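Long-range contact in salicylate 5-hydroxylase, large oxygenase component (Ralstonia sp., PDB 7C8Z), which hydroxylates salicylate at its 5-position to give gentisate, as the iron-containing oxygenase component of a multicomponent enzyme system: residues Arg215-Gly229 with Gly350-Asp364. Sequence-based numbering, arbitrary orientation.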
ATOM      1  N   ARG A 215       3.625  35.818 -25.803  1.00 48.94           N
ATOM      2  CA  ARG A 215       3.621  34.811 -26.853  1.00 48.56           C
ATOM      3  C   ARG A 215       2.655  33.689 -26.483  1.00 52.92           C
ATOM      4  O   ARG A 215       2.417  33.412 -25.306  1.00 70.49           O
ATOM      5  CB  ARG A 215       5.023  34.234 -27.044  1.00 56.59           C
ATOM      6  CG  ARG A 215       6.061  35.194 -27.582  1.00 43.36           C
ATOM      7  CD  ARG A 215       7.450  34.575 -27.495  1.00 42.90           C
ATOM      8  NE  ARG A 215       7.974  34.622 -26.133  1.00 61.65           N
ATOM      9  CZ  ARG A 215       9.125  34.080 -25.742  1.00 67.94           C
ATOM     10  NH1 ARG A 215       9.888  33.430 -26.614  1.00 61.25           N
ATOM     11  NH2 ARG A 215       9.514  34.192 -24.475  1.00 55.41           N
ATOM     12  N   LYS A 216       2.089  33.042 -27.496  1.00 48.75           N
ATOM     13  CA  LYS A 216       1.269  31.867 -27.248  1.00 51.78           C
ATOM     14  C   LYS A 216       2.170  30.652 -27.070  1.00 60.97           C
ATOM     15  O   LYS A 216       3.132  30.459 -27.820  1.00 75.95           O
ATOM     16  CB  LYS A 216       0.267  31.639 -28.383  1.00 47.50           C
ATOM     17  CG  LYS A 216      -1.200  31.777 -27.947  1.00 66.74           C
ATOM     18  CD  LYS A 216      -1.770  30.450 -27.416  1.00 71.20           C
ATOM     19  CE  LYS A 216      -3.121  30.638 -26.713  1.00 63.04           C
ATOM     20  NZ  LYS A 216      -3.856  29.351 -26.505  1.00 49.86           N
ATOM     21  N   LEU A 217       1.867  29.842 -26.063  1.00 49.09           N
ATOM     22  CA  LEU A 217       2.712  28.721 -25.684  1.00 44.91           C
ATOM     23  C   LEU A 217       2.223  27.437 -26.342  1.00 45.42           C
ATOM     24  O   LEU A 217       1.045  27.303 -26.683  1.00 47.65           O
ATOM     25  CB  LEU A 217       2.728  28.547 -24.163  1.00 34.90           C
ATOM     26  CG  LEU A 217       2.658  29.840 -23.350  1.00 45.51           C
ATOM     27  CD1 LEU A 217       2.485  29.542 -21.870  1.00 46.45           C
ATOM     28  CD2 LEU A 217       3.899  30.688 -23.581  1.00 53.61           C
ATOM     29  N   LYS A 218       3.156  26.507 -26.554  1.00 45.00           N
ATOM     30  CA  LYS A 218       2.847  25.160 -27.024  1.00 47.00           C
ATOM     31  C   LYS A 218       3.290  24.184 -25.943  1.00 45.46           C
ATOM     32  O   LYS A 218       4.451  24.207 -25.520  1.00 47.81           O
ATOM     33  CB  LYS A 218       3.526  24.852 -28.364  1.00 42.63           C
ATOM     34  CG  LYS A 218       5.007  25.188 -28.433  1.00 56.67           C
ATOM     35  CD  LYS A 218       5.554  25.000 -29.843  1.00 61.91           C
ATOM     36  CE  LYS A 218       5.742  23.528 -30.176  1.00 68.77           C
ATOM     37  NZ  LYS A 218       6.548  23.333 -31.415  1.00 68.29           N
ATOM     38  N   ILE A 219       2.365  23.338 -25.493  1.00 41.41           N
ATOM     39  CA  ILE A 219       2.652  22.386 -24.422  1.00 44.78           C
ATOM     40  C   ILE A 219       3.559  21.277 -24.938  1.00 48.46           C
ATOM     41  O   ILE A 219       3.218  20.567 -25.893  1.00 43.64           O
ATOM     42  CB  ILE A 219       1.355  21.812 -23.840  1.00 30.28           C
ATOM     43  CG1 ILE A 219       0.426  22.946 -23.417  1.00 28.70           C
ATOM     44  CG2 ILE A 219       1.659  20.908 -22.660  1.00 28.81           C
ATOM     45  CD1 ILE A 219       1.037  23.877 -22.405  1.00 39.67           C
ATOM     46  N   LEU A 220       4.705  21.096 -24.281  1.00 47.23           N
ATOM     47  CA  LEU A 220       5.585  19.987 -24.618  1.00 41.30           C
ATOM     48  C   LEU A 220       5.210  18.717 -23.864  1.00 43.85           C
ATOM     49  O   LEU A 220       5.263  17.624 -24.440  1.00 38.02           O
ATOM     50  CB  LEU A 220       7.044  20.351 -24.327  1.00 48.56           C
ATOM     51  CG  LEU A 220       7.645  21.529 -25.102  1.00 42.16           C
ATOM     52  CD1 LEU A 220       9.112  21.717 -24.747  1.00 30.71           C
ATOM     53  CD2 LEU A 220       7.471  21.347 -26.603  1.00 38.73           C
ATOM     54  N   GLY A 221       4.815  18.826 -22.603  1.00 49.93           N
ATOM     55  CA  GLY A 221       4.336  17.637 -21.920  1.00 30.48           C
ATOM     56  C   GLY A 221       4.335  17.765 -20.411  1.00 28.80           C
ATOM     57  O   GLY A 221       4.624  18.820 -19.843  1.00 37.89           O
ATOM     58  N   TYR A 222       3.974  16.651 -19.770  1.00 23.26           N
ATOM     59  CA  TYR A 222       3.834  16.577 -18.322  1.00 25.91           C
ATOM     60  C   TYR A 222       4.751  15.522 -17.724  1.00 35.94           C
ATOM     61  O   TYR A 222       4.940  14.444 -18.297  1.00 38.31           O
ATOM     62  CB  TYR A 222       2.400  16.255 -17.911  1.00 31.80           C
ATOM     63  CG  TYR A 222       1.400  17.227 -18.453  1.00 26.41           C
ATOM     64  CD1 TYR A 222       1.151  18.426 -17.807  1.00 28.56           C
ATOM     65  CD2 TYR A 222       0.709  16.952 -19.619  1.00 32.15           C
ATOM     66  CE1 TYR A 222       0.233  19.318 -18.308  1.00 43.33           C
ATOM     67  CE2 TYR A 222      -0.207  17.840 -20.127  1.00 40.51           C
ATOM     68  CZ  TYR A 222      -0.441  19.018 -19.469  1.00 27.64           C
ATOM     69  OH  TYR A 222      -1.356  19.896 -19.979  1.00 40.09           O
ATOM     70  N   ARG A 223       5.290  15.842 -16.551  1.00 32.18           N
ATOM     71  CA  ARG A 223       5.957  14.884 -15.687  1.00 18.44           C
ATOM     72  C   ARG A 223       5.357  15.004 -14.294  1.00 30.64           C
ATOM     73  O   ARG A 223       4.900  16.075 -13.897  1.00 42.38           O
ATOM     74  CB  ARG A 223       7.463  15.128 -15.652  1.00 18.90           C
ATOM     75  CG  ARG A 223       8.144  14.904 -16.995  1.00 31.99           C
ATOM     76  CD  ARG A 223       9.419  15.711 -17.104  1.00 25.22           C
ATOM     77  NE  ARG A 223      10.258  15.279 -18.213  1.00 22.18           N
ATOM     78  CZ  ARG A 223      11.498  15.717 -18.416  1.00 27.27           C
ATOM     79  NH1 ARG A 223      12.034  16.596 -17.580  1.00 30.09           N
ATOM     80  NH2 ARG A 223      12.204  15.275 -19.447  1.00 37.90           N
ATOM     81  N   ARG A 224       5.324  13.899 -13.558  1.00 18.22           N
ATOM     82  CA  ARG A 224       4.636  13.901 -12.274  1.00 32.70           C
ATOM     83  C   ARG A 224       5.428  13.095 -11.259  1.00 26.71           C
ATOM     84  O   ARG A 224       5.953  12.024 -11.576  1.00 23.31           O
ATOM     85  CB  ARG A 224       3.214  13.326 -12.388  1.00 37.03           C
ATOM     86  CG  ARG A 224       2.386  13.879 -13.546  1.00 40.40           C
ATOM     87  CD  ARG A 224       1.025  13.204 -13.646  1.00 31.19           C
ATOM     88  NE  ARG A 224      -0.031  14.133 -13.268  1.00 33.95           N
ATOM     89  CZ  ARG A 224      -0.716  14.868 -14.134  1.00 31.85           C
ATOM     90  NH1 ARG A 224      -0.462  14.774 -15.432  1.00 31.98           N
ATOM     91  NH2 ARG A 224      -1.649  15.702 -13.702  1.00 33.35           N
ATOM     92  N   GLN A 225       5.492  13.605 -10.031  1.00 37.53           N
ATOM     93  CA  GLN A 225       6.183  12.873  -8.979  1.00 33.92           C
ATOM     94  C   GLN A 225       5.503  13.099  -7.638  1.00 29.99           C
ATOM     95  O   GLN A 225       5.081  14.211  -7.322  1.00 42.61           O
ATOM     96  CB  GLN A 225       7.653  13.288  -8.898  1.00 25.78           C
ATOM     97  CG  GLN A 225       7.872  14.781  -8.786  1.00 36.20           C
ATOM     98  CD  GLN A 225       9.344  15.135  -8.699  1.00 41.34           C
ATOM     99  OE1 GLN A 225       9.791  16.139  -9.259  1.00 33.88           O
ATOM    100  NE2 GLN A 225      10.111  14.304  -7.997  1.00 34.03           N
ATOM    101  N   ARG A 226       5.420  12.042  -6.847  1.00 29.38           N
ATOM    102  CA  ARG A 226       4.906  12.118  -5.485  1.00 27.93           C
ATOM    103  C   ARG A 226       6.111  12.146  -4.554  1.00 45.91           C
ATOM    104  O   ARG A 226       6.873  11.174  -4.489  1.00 35.58           O
ATOM    105  CB  ARG A 226       3.995  10.929  -5.185  1.00 23.67           C
ATOM    106  CG  ARG A 226       3.498  10.849  -3.753  1.00 30.16           C
ATOM    107  CD  ARG A 226       2.161  10.132  -3.703  1.00 41.44           C
ATOM    108  NE  ARG A 226       1.181  10.793  -4.561  1.00 47.62           N
ATOM    109  CZ  ARG A 226       0.211  10.160  -5.208  1.00 37.48           C
ATOM    110  NH1 ARG A 226       0.090   8.847  -5.098  1.00 36.40           N
ATOM    111  NH2 ARG A 226      -0.633  10.840  -5.969  1.00 44.18           N
ATOM    112  N   ILE A 227       6.299  13.260  -3.855  1.00 46.01           N
ATOM    113  CA  ILE A 227       7.441  13.457  -2.969  1.00 36.50           C
ATOM    114  C   ILE A 227       6.930  13.393  -1.534  1.00 28.74           C
ATOM    115  O   ILE A 227       6.123  14.241  -1.132  1.00 37.76           O
ATOM    116  CB  ILE A 227       8.152  14.793  -3.246  1.00 32.96           C
ATOM    117  CG1 ILE A 227       8.486  14.916  -4.732  1.00 31.83           C
ATOM    118  CG2 ILE A 227       9.422  14.902  -2.415  1.00 29.58           C
ATOM    119  CD1 ILE A 227       9.192  16.192  -5.094  1.00 29.29           C
ATOM    120  N   PRO A 228       7.372  12.427  -0.736  1.00 27.24           N
ATOM    121  CA  PRO A 228       6.868  12.258   0.640  1.00 35.12           C
ATOM    122  C   PRO A 228       7.528  13.202   1.641  1.00 49.68           C
ATOM    123  O   PRO A 228       8.227  12.780   2.571  1.00 49.47           O
ATOM    124  CB  PRO A 228       7.187  10.782   0.930  1.00 30.12           C
ATOM    125  CG  PRO A 228       7.690  10.193  -0.361  1.00 18.86           C
ATOM    126  CD  PRO A 228       8.227  11.311  -1.153  1.00 19.22           C
ATOM    127  N   GLY A 229       7.314  14.510   1.441  1.00 46.41           N
ATOM    128  CA  GLY A 229       7.755  15.511   2.389  1.00 37.64           C
ATOM    129  C   GLY A 229       6.745  16.638   2.478  1.00 46.28           C
ATOM    130  O   GLY A 229       5.866  16.774   1.621  1.00 39.09           O
ATOM    131  N   GLY A 350       2.749  15.288   5.310  1.00 39.31           N
ATOM    132  CA  GLY A 350       3.979  14.587   5.009  1.00 43.77           C
ATOM    133  C   GLY A 350       4.184  14.161   3.569  1.00 34.76           C
ATOM    134  O   GLY A 350       5.026  13.299   3.307  1.00 34.11           O
ATOM    135  N   SER A 351       3.439  14.744   2.630  1.00 27.11           N
ATOM    136  CA  SER A 351       3.587  14.378   1.226  1.00 42.91           C
ATOM    137  C   SER A 351       3.004  15.470   0.343  1.00 38.06           C
ATOM    138  O   SER A 351       2.129  16.233   0.761  1.00 45.84           O
ATOM    139  CB  SER A 351       2.910  13.040   0.914  1.00 52.42           C
ATOM    140  OG  SER A 351       2.877  12.813  -0.485  1.00 60.60           O
ATOM    141  N   PHE A 352       3.495  15.527  -0.893  1.00 27.91           N
ATOM    142  CA  PHE A 352       2.903  16.415  -1.881  1.00 30.01           C
ATOM    143  C   PHE A 352       3.193  15.875  -3.271  1.00 32.79           C
ATOM    144  O   PHE A 352       4.248  15.284  -3.518  1.00 33.38           O
ATOM    145  CB  PHE A 352       3.412  17.860  -1.746  1.00 30.99           C
ATOM    146  CG  PHE A 352       4.848  18.059  -2.165  1.00 33.71           C
ATOM    147  CD1 PHE A 352       5.883  17.898  -1.251  1.00 38.11           C
ATOM    148  CD2 PHE A 352       5.163  18.440  -3.465  1.00 25.11           C
ATOM    149  CE1 PHE A 352       7.204  18.094  -1.629  1.00 28.80           C
ATOM    150  CE2 PHE A 352       6.479  18.636  -3.850  1.00 24.74           C
ATOM    151  CZ  PHE A 352       7.502  18.463  -2.931  1.00 25.01           C
ATOM    152  N   ASP A 353       2.237  16.082  -4.173  1.00 34.76           N
ATOM    153  CA  ASP A 353       2.424  15.794  -5.584  1.00 28.51           C
ATOM    154  C   ASP A 353       3.014  17.012  -6.285  1.00 33.12           C
ATOM    155  O   ASP A 353       2.780  18.160  -5.893  1.00 34.39           O
ATOM    156  CB  ASP A 353       1.098  15.400  -6.239  1.00 31.25           C
ATOM    157  CG  ASP A 353       0.594  14.032  -5.784  1.00 46.85           C
ATOM    158  OD1 ASP A 353       1.367  13.266  -5.164  1.00 38.47           O
ATOM    159  OD2 ASP A 353      -0.585  13.719  -6.055  1.00 51.92           O
ATOM    160  N   PHE A 354       3.782  16.748  -7.334  1.00 23.39           N
ATOM    161  CA  PHE A 354       4.568  17.770  -8.012  1.00 26.63           C
ATOM    162  C   PHE A 354       4.424  17.519  -9.503  1.00 37.90           C
ATOM    163  O   PHE A 354       4.878  16.483 -10.007  1.00 29.94           O
ATOM    164  CB  PHE A 354       6.032  17.717  -7.582  1.00 26.24           C
ATOM    165  CG  PHE A 354       6.757  19.030  -7.700  1.00 32.32           C
ATOM    166  CD1 PHE A 354       6.186  20.202  -7.228  1.00 27.24           C
ATOM    167  CD2 PHE A 354       8.022  19.082  -8.260  1.00 24.10           C
ATOM    168  CE1 PHE A 354       6.859  21.408  -7.327  1.00 27.75           C
ATOM    169  CE2 PHE A 354       8.700  20.280  -8.362  1.00 40.53           C
ATOM    170  CZ  PHE A 354       8.120  21.447  -7.889  1.00 33.70           C
ATOM    171  N   VAL A 355       3.781  18.452 -10.196  1.00 37.51           N
ATOM    172  CA  VAL A 355       3.452  18.294 -11.606  1.00 26.35           C
ATOM    173  C   VAL A 355       4.247  19.307 -12.414  1.00 29.68           C
ATOM    174  O   VAL A 355       4.056  20.519 -12.265  1.00 35.39           O
ATOM    175  CB  VAL A 355       1.947  18.458 -11.851  1.00 25.25           C
ATOM    176  CG1 VAL A 355       1.635  18.279 -13.330  1.00 23.83           C
ATOM    177  CG2 VAL A 355       1.177  17.464 -10.998  1.00 28.37           C
ATOM    178  N   TRP A 356       5.132  18.811 -13.269  1.00 34.20           N
ATOM    179  CA  TRP A 356       5.908  19.642 -14.175  1.00 26.39           C
ATOM    180  C   TRP A 356       5.158  19.729 -15.496  1.00 31.27           C
ATOM    181  O   TRP A 356       4.900  18.703 -16.135  1.00 31.87           O
ATOM    182  CB  TRP A 356       7.300  19.056 -14.414  1.00 33.95           C
ATOM    183  CG  TRP A 356       8.099  18.693 -13.187  1.00 41.56           C
ATOM    184  CD1 TRP A 356       7.739  17.832 -12.188  1.00 32.51           C
ATOM    185  CD2 TRP A 356       9.417  19.152 -12.863  1.00 38.44           C
ATOM    186  NE1 TRP A 356       8.745  17.740 -11.255  1.00 28.66           N
ATOM    187  CE2 TRP A 356       9.785  18.544 -11.646  1.00 30.61           C
ATOM    188  CE3 TRP A 356      10.317  20.027 -13.480  1.00 33.01           C
ATOM    189  CZ2 TRP A 356      11.013  18.786 -11.032  1.00 26.95           C
ATOM    190  CZ3 TRP A 356      11.537  20.262 -12.870  1.00 32.82           C
ATOM    191  CH2 TRP A 356      11.872  19.645 -11.659  1.00 32.59           C
ATOM    192  N   THR A 357       4.795  20.945 -15.893  1.00 38.31           N
ATOM    193  CA  THR A 357       4.275  21.236 -17.226  1.00 30.11           C
ATOM    194  C   THR A 357       5.401  21.927 -17.985  1.00 41.78           C
ATOM    195  O   THR A 357       5.712  23.096 -17.726  1.00 42.18           O
ATOM    196  CB  THR A 357       3.032  22.119 -17.159  1.00 27.86           C
ATOM    197  OG1 THR A 357       2.145  21.627 -16.147  1.00 32.81           O
ATOM    198  CG2 THR A 357       2.314  22.130 -18.500  1.00 27.23           C
ATOM    199  N   HIS A 358       6.042  21.187 -18.889  1.00 26.53           N
ATOM    200  CA  HIS A 358       7.098  21.736 -19.728  1.00 33.54           C
ATOM    201  C   HIS A 358       6.477  22.305 -20.993  1.00 34.29           C
ATOM    202  O   HIS A 358       5.695  21.612 -21.668  1.00 31.74           O
ATOM    203  CB  HIS A 358       8.121  20.661 -20.092  1.00 36.63           C
ATOM    204  CG  HIS A 358       8.978  20.225 -18.947  1.00 42.78           C
ATOM    205  ND1 HIS A 358      10.313  20.555 -18.852  1.00 46.72           N
ATOM    206  CD2 HIS A 358       8.694  19.480 -17.853  1.00 50.55           C
ATOM    207  CE1 HIS A 358      10.814  20.033 -17.746  1.00 61.43           C
ATOM    208  NE2 HIS A 358       9.852  19.375 -17.121  1.00 56.26           N
ATOM    209  N   PHE A 359       6.849  23.544 -21.335  1.00 46.97           N
ATOM    210  CA  PHE A 359       6.246  24.185 -22.498  1.00 50.52           C
ATOM    211  C   PHE A 359       7.290  24.964 -23.281  1.00 50.03           C
ATOM    212  O   PHE A 359       8.370  25.281 -22.781  1.00 46.08           O
ATOM    213  CB  PHE A 359       5.089  25.118 -22.100  1.00 39.40           C
ATOM    214  CG  PHE A 359       5.491  26.231 -21.167  1.00 47.59           C
ATOM    215  CD1 PHE A 359       5.571  26.015 -19.799  1.00 50.62           C
ATOM    216  CD2 PHE A 359       5.769  27.498 -21.656  1.00 44.43           C
ATOM    217  CE1 PHE A 359       5.928  27.037 -18.941  1.00 41.77           C
ATOM    218  CE2 PHE A 359       6.129  28.524 -20.803  1.00 38.21           C
ATOM    219  CZ  PHE A 359       6.204  28.293 -19.445  1.00 47.37           C
ATOM    220  N   GLY A 360       6.948  25.251 -24.535  1.00 44.65           N
ATOM    221  CA  GLY A 360       7.722  26.123 -25.392  1.00 41.02           C
ATOM    222  C   GLY A 360       6.840  27.227 -25.936  1.00 52.88           C
ATOM    223  O   GLY A 360       5.713  27.403 -25.462  1.00 45.69           O
ATOM    224  N   PHE A 361       7.328  27.980 -26.915  1.00 67.35           N
ATOM    225  CA  PHE A 361       6.580  29.084 -27.496  1.00 53.05           C
ATOM    226  C   PHE A 361       6.186  28.751 -28.928  1.00 57.05           C
ATOM    227  O   PHE A 361       6.804  27.910 -29.587  1.00 55.06           O
ATOM    228  CB  PHE A 361       7.397  30.379 -27.457  1.00 45.11           C
ATOM    229  CG  PHE A 361       7.992  30.671 -26.112  1.00 42.65           C
ATOM    230  CD1 PHE A 361       7.235  31.279 -25.124  1.00 37.60           C
ATOM    231  CD2 PHE A 361       9.301  30.322 -25.830  1.00 44.79           C
ATOM    232  CE1 PHE A 361       7.770  31.540 -23.885  1.00 41.16           C
ATOM    233  CE2 PHE A 361       9.846  30.583 -24.590  1.00 57.76           C
ATOM    234  CZ  PHE A 361       9.079  31.193 -23.616  1.00 54.65           C
ATOM    235  N   GLU A 362       5.132  29.422 -29.400  1.00 67.97           N
ATOM    236  CA  GLU A 362       4.619  29.138 -30.737  1.00 75.63           C
ATOM    237  C   GLU A 362       5.644  29.447 -31.822  1.00 65.19           C
ATOM    238  O   GLU A 362       5.688  28.748 -32.840  1.00 57.99           O
ATOM    239  CB  GLU A 362       3.316  29.907 -30.980  1.00 88.24           C
ATOM    240  CG  GLU A 362       2.308  29.155 -31.856  1.00 94.54           C
ATOM    241  CD  GLU A 362       1.514  28.105 -31.088  1.00 99.11           C
ATOM    242  OE1 GLU A 362       1.877  26.909 -31.156  1.00 97.01           O
ATOM    243  OE2 GLU A 362       0.521  28.473 -30.422  1.00 97.75           O
ATOM    244  N   ASP A 363       6.457  30.493 -31.642  1.00 65.65           N
ATOM    245  CA  ASP A 363       7.447  30.849 -32.655  1.00 70.10           C
ATOM    246  C   ASP A 363       8.637  29.903 -32.686  1.00 72.77           C
ATOM    247  O   ASP A 363       9.587  30.153 -33.440  1.00 80.65           O
ATOM    248  CB  ASP A 363       7.936  32.285 -32.457  1.00 66.32           C
ATOM    249  CG  ASP A 363       8.368  32.577 -31.033  1.00 78.53           C
ATOM    250  OD1 ASP A 363       9.208  31.828 -30.490  1.00 83.85           O
ATOM    251  OD2 ASP A 363       7.876  33.577 -30.466  1.00 79.99           O
ATOM    252  N   ASP A 364       8.619  28.838 -31.890  1.00 68.63           N
ATOM    253  CA  ASP A 364       9.737  27.914 -31.870  1.00 64.02           C
ATOM    254  C   ASP A 364       9.693  27.039 -33.099  1.00 51.63           C
ATOM    255  O   ASP A 364       8.675  26.407 -33.402  1.00 46.63           O
ATOM    256  CB  ASP A 364       9.731  27.033 -30.624  1.00 62.87           C
ATOM    257  CG  ASP A 364      10.220  27.764 -29.402  1.00 63.80           C
ATOM    258  OD1 ASP A 364      11.157  28.580 -29.530  1.00 73.28           O
ATOM    259  OD2 ASP A 364       9.658  27.532 -28.317  1.00 56.40           O
TER
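Q225 and W356 meet on the face carrying F352, F354 and H358 of an antiparallel strand pair, 217-227 with 352-361, in the catalytic-domain sheet of this Rieske-type oxygenase alpha subunit. W356 NE1 donates to Q225 OE1 at 2.8 Å, in the indole plane and onto a lone pair of the amide oxygen. With chi1 at 52° the Q225 side chain leaves the backbone flanked by both N and C, and the extended chain beyond CG carries the amide to the indole's edge. This helps hold an indole whose side chain is about 8 Å from the bound iron and about 6 Å from that of the iron ligand D389. Farther along the same face, I227 CB lies over the F352 ring, 4.0 Å from its centroid, and helix 387-402 packs against both residues. Toward the L217/F361 end a classic beta bulge shifts the register by one: L220 N and G221 N both donate to H358 O, at 2.8 and 3.1 Å.

On the other face R226 and D353 form a two-pronged salt bridge, NE to OD1, and NH2 to OD2 at 2.9 Å; R226 NH1 also salt-bridges an acidic side chain of another chain. The loose side is the extreme end, beyond buried L217 and F361, where K216, E362 and D363 are exposed and the two acids poorly ordered. R215, its NE hydrogen-bonded to N213, lays its guanidinium flat on F361, planes 12° apart, with CZ 3.3 Å from the ring centroid.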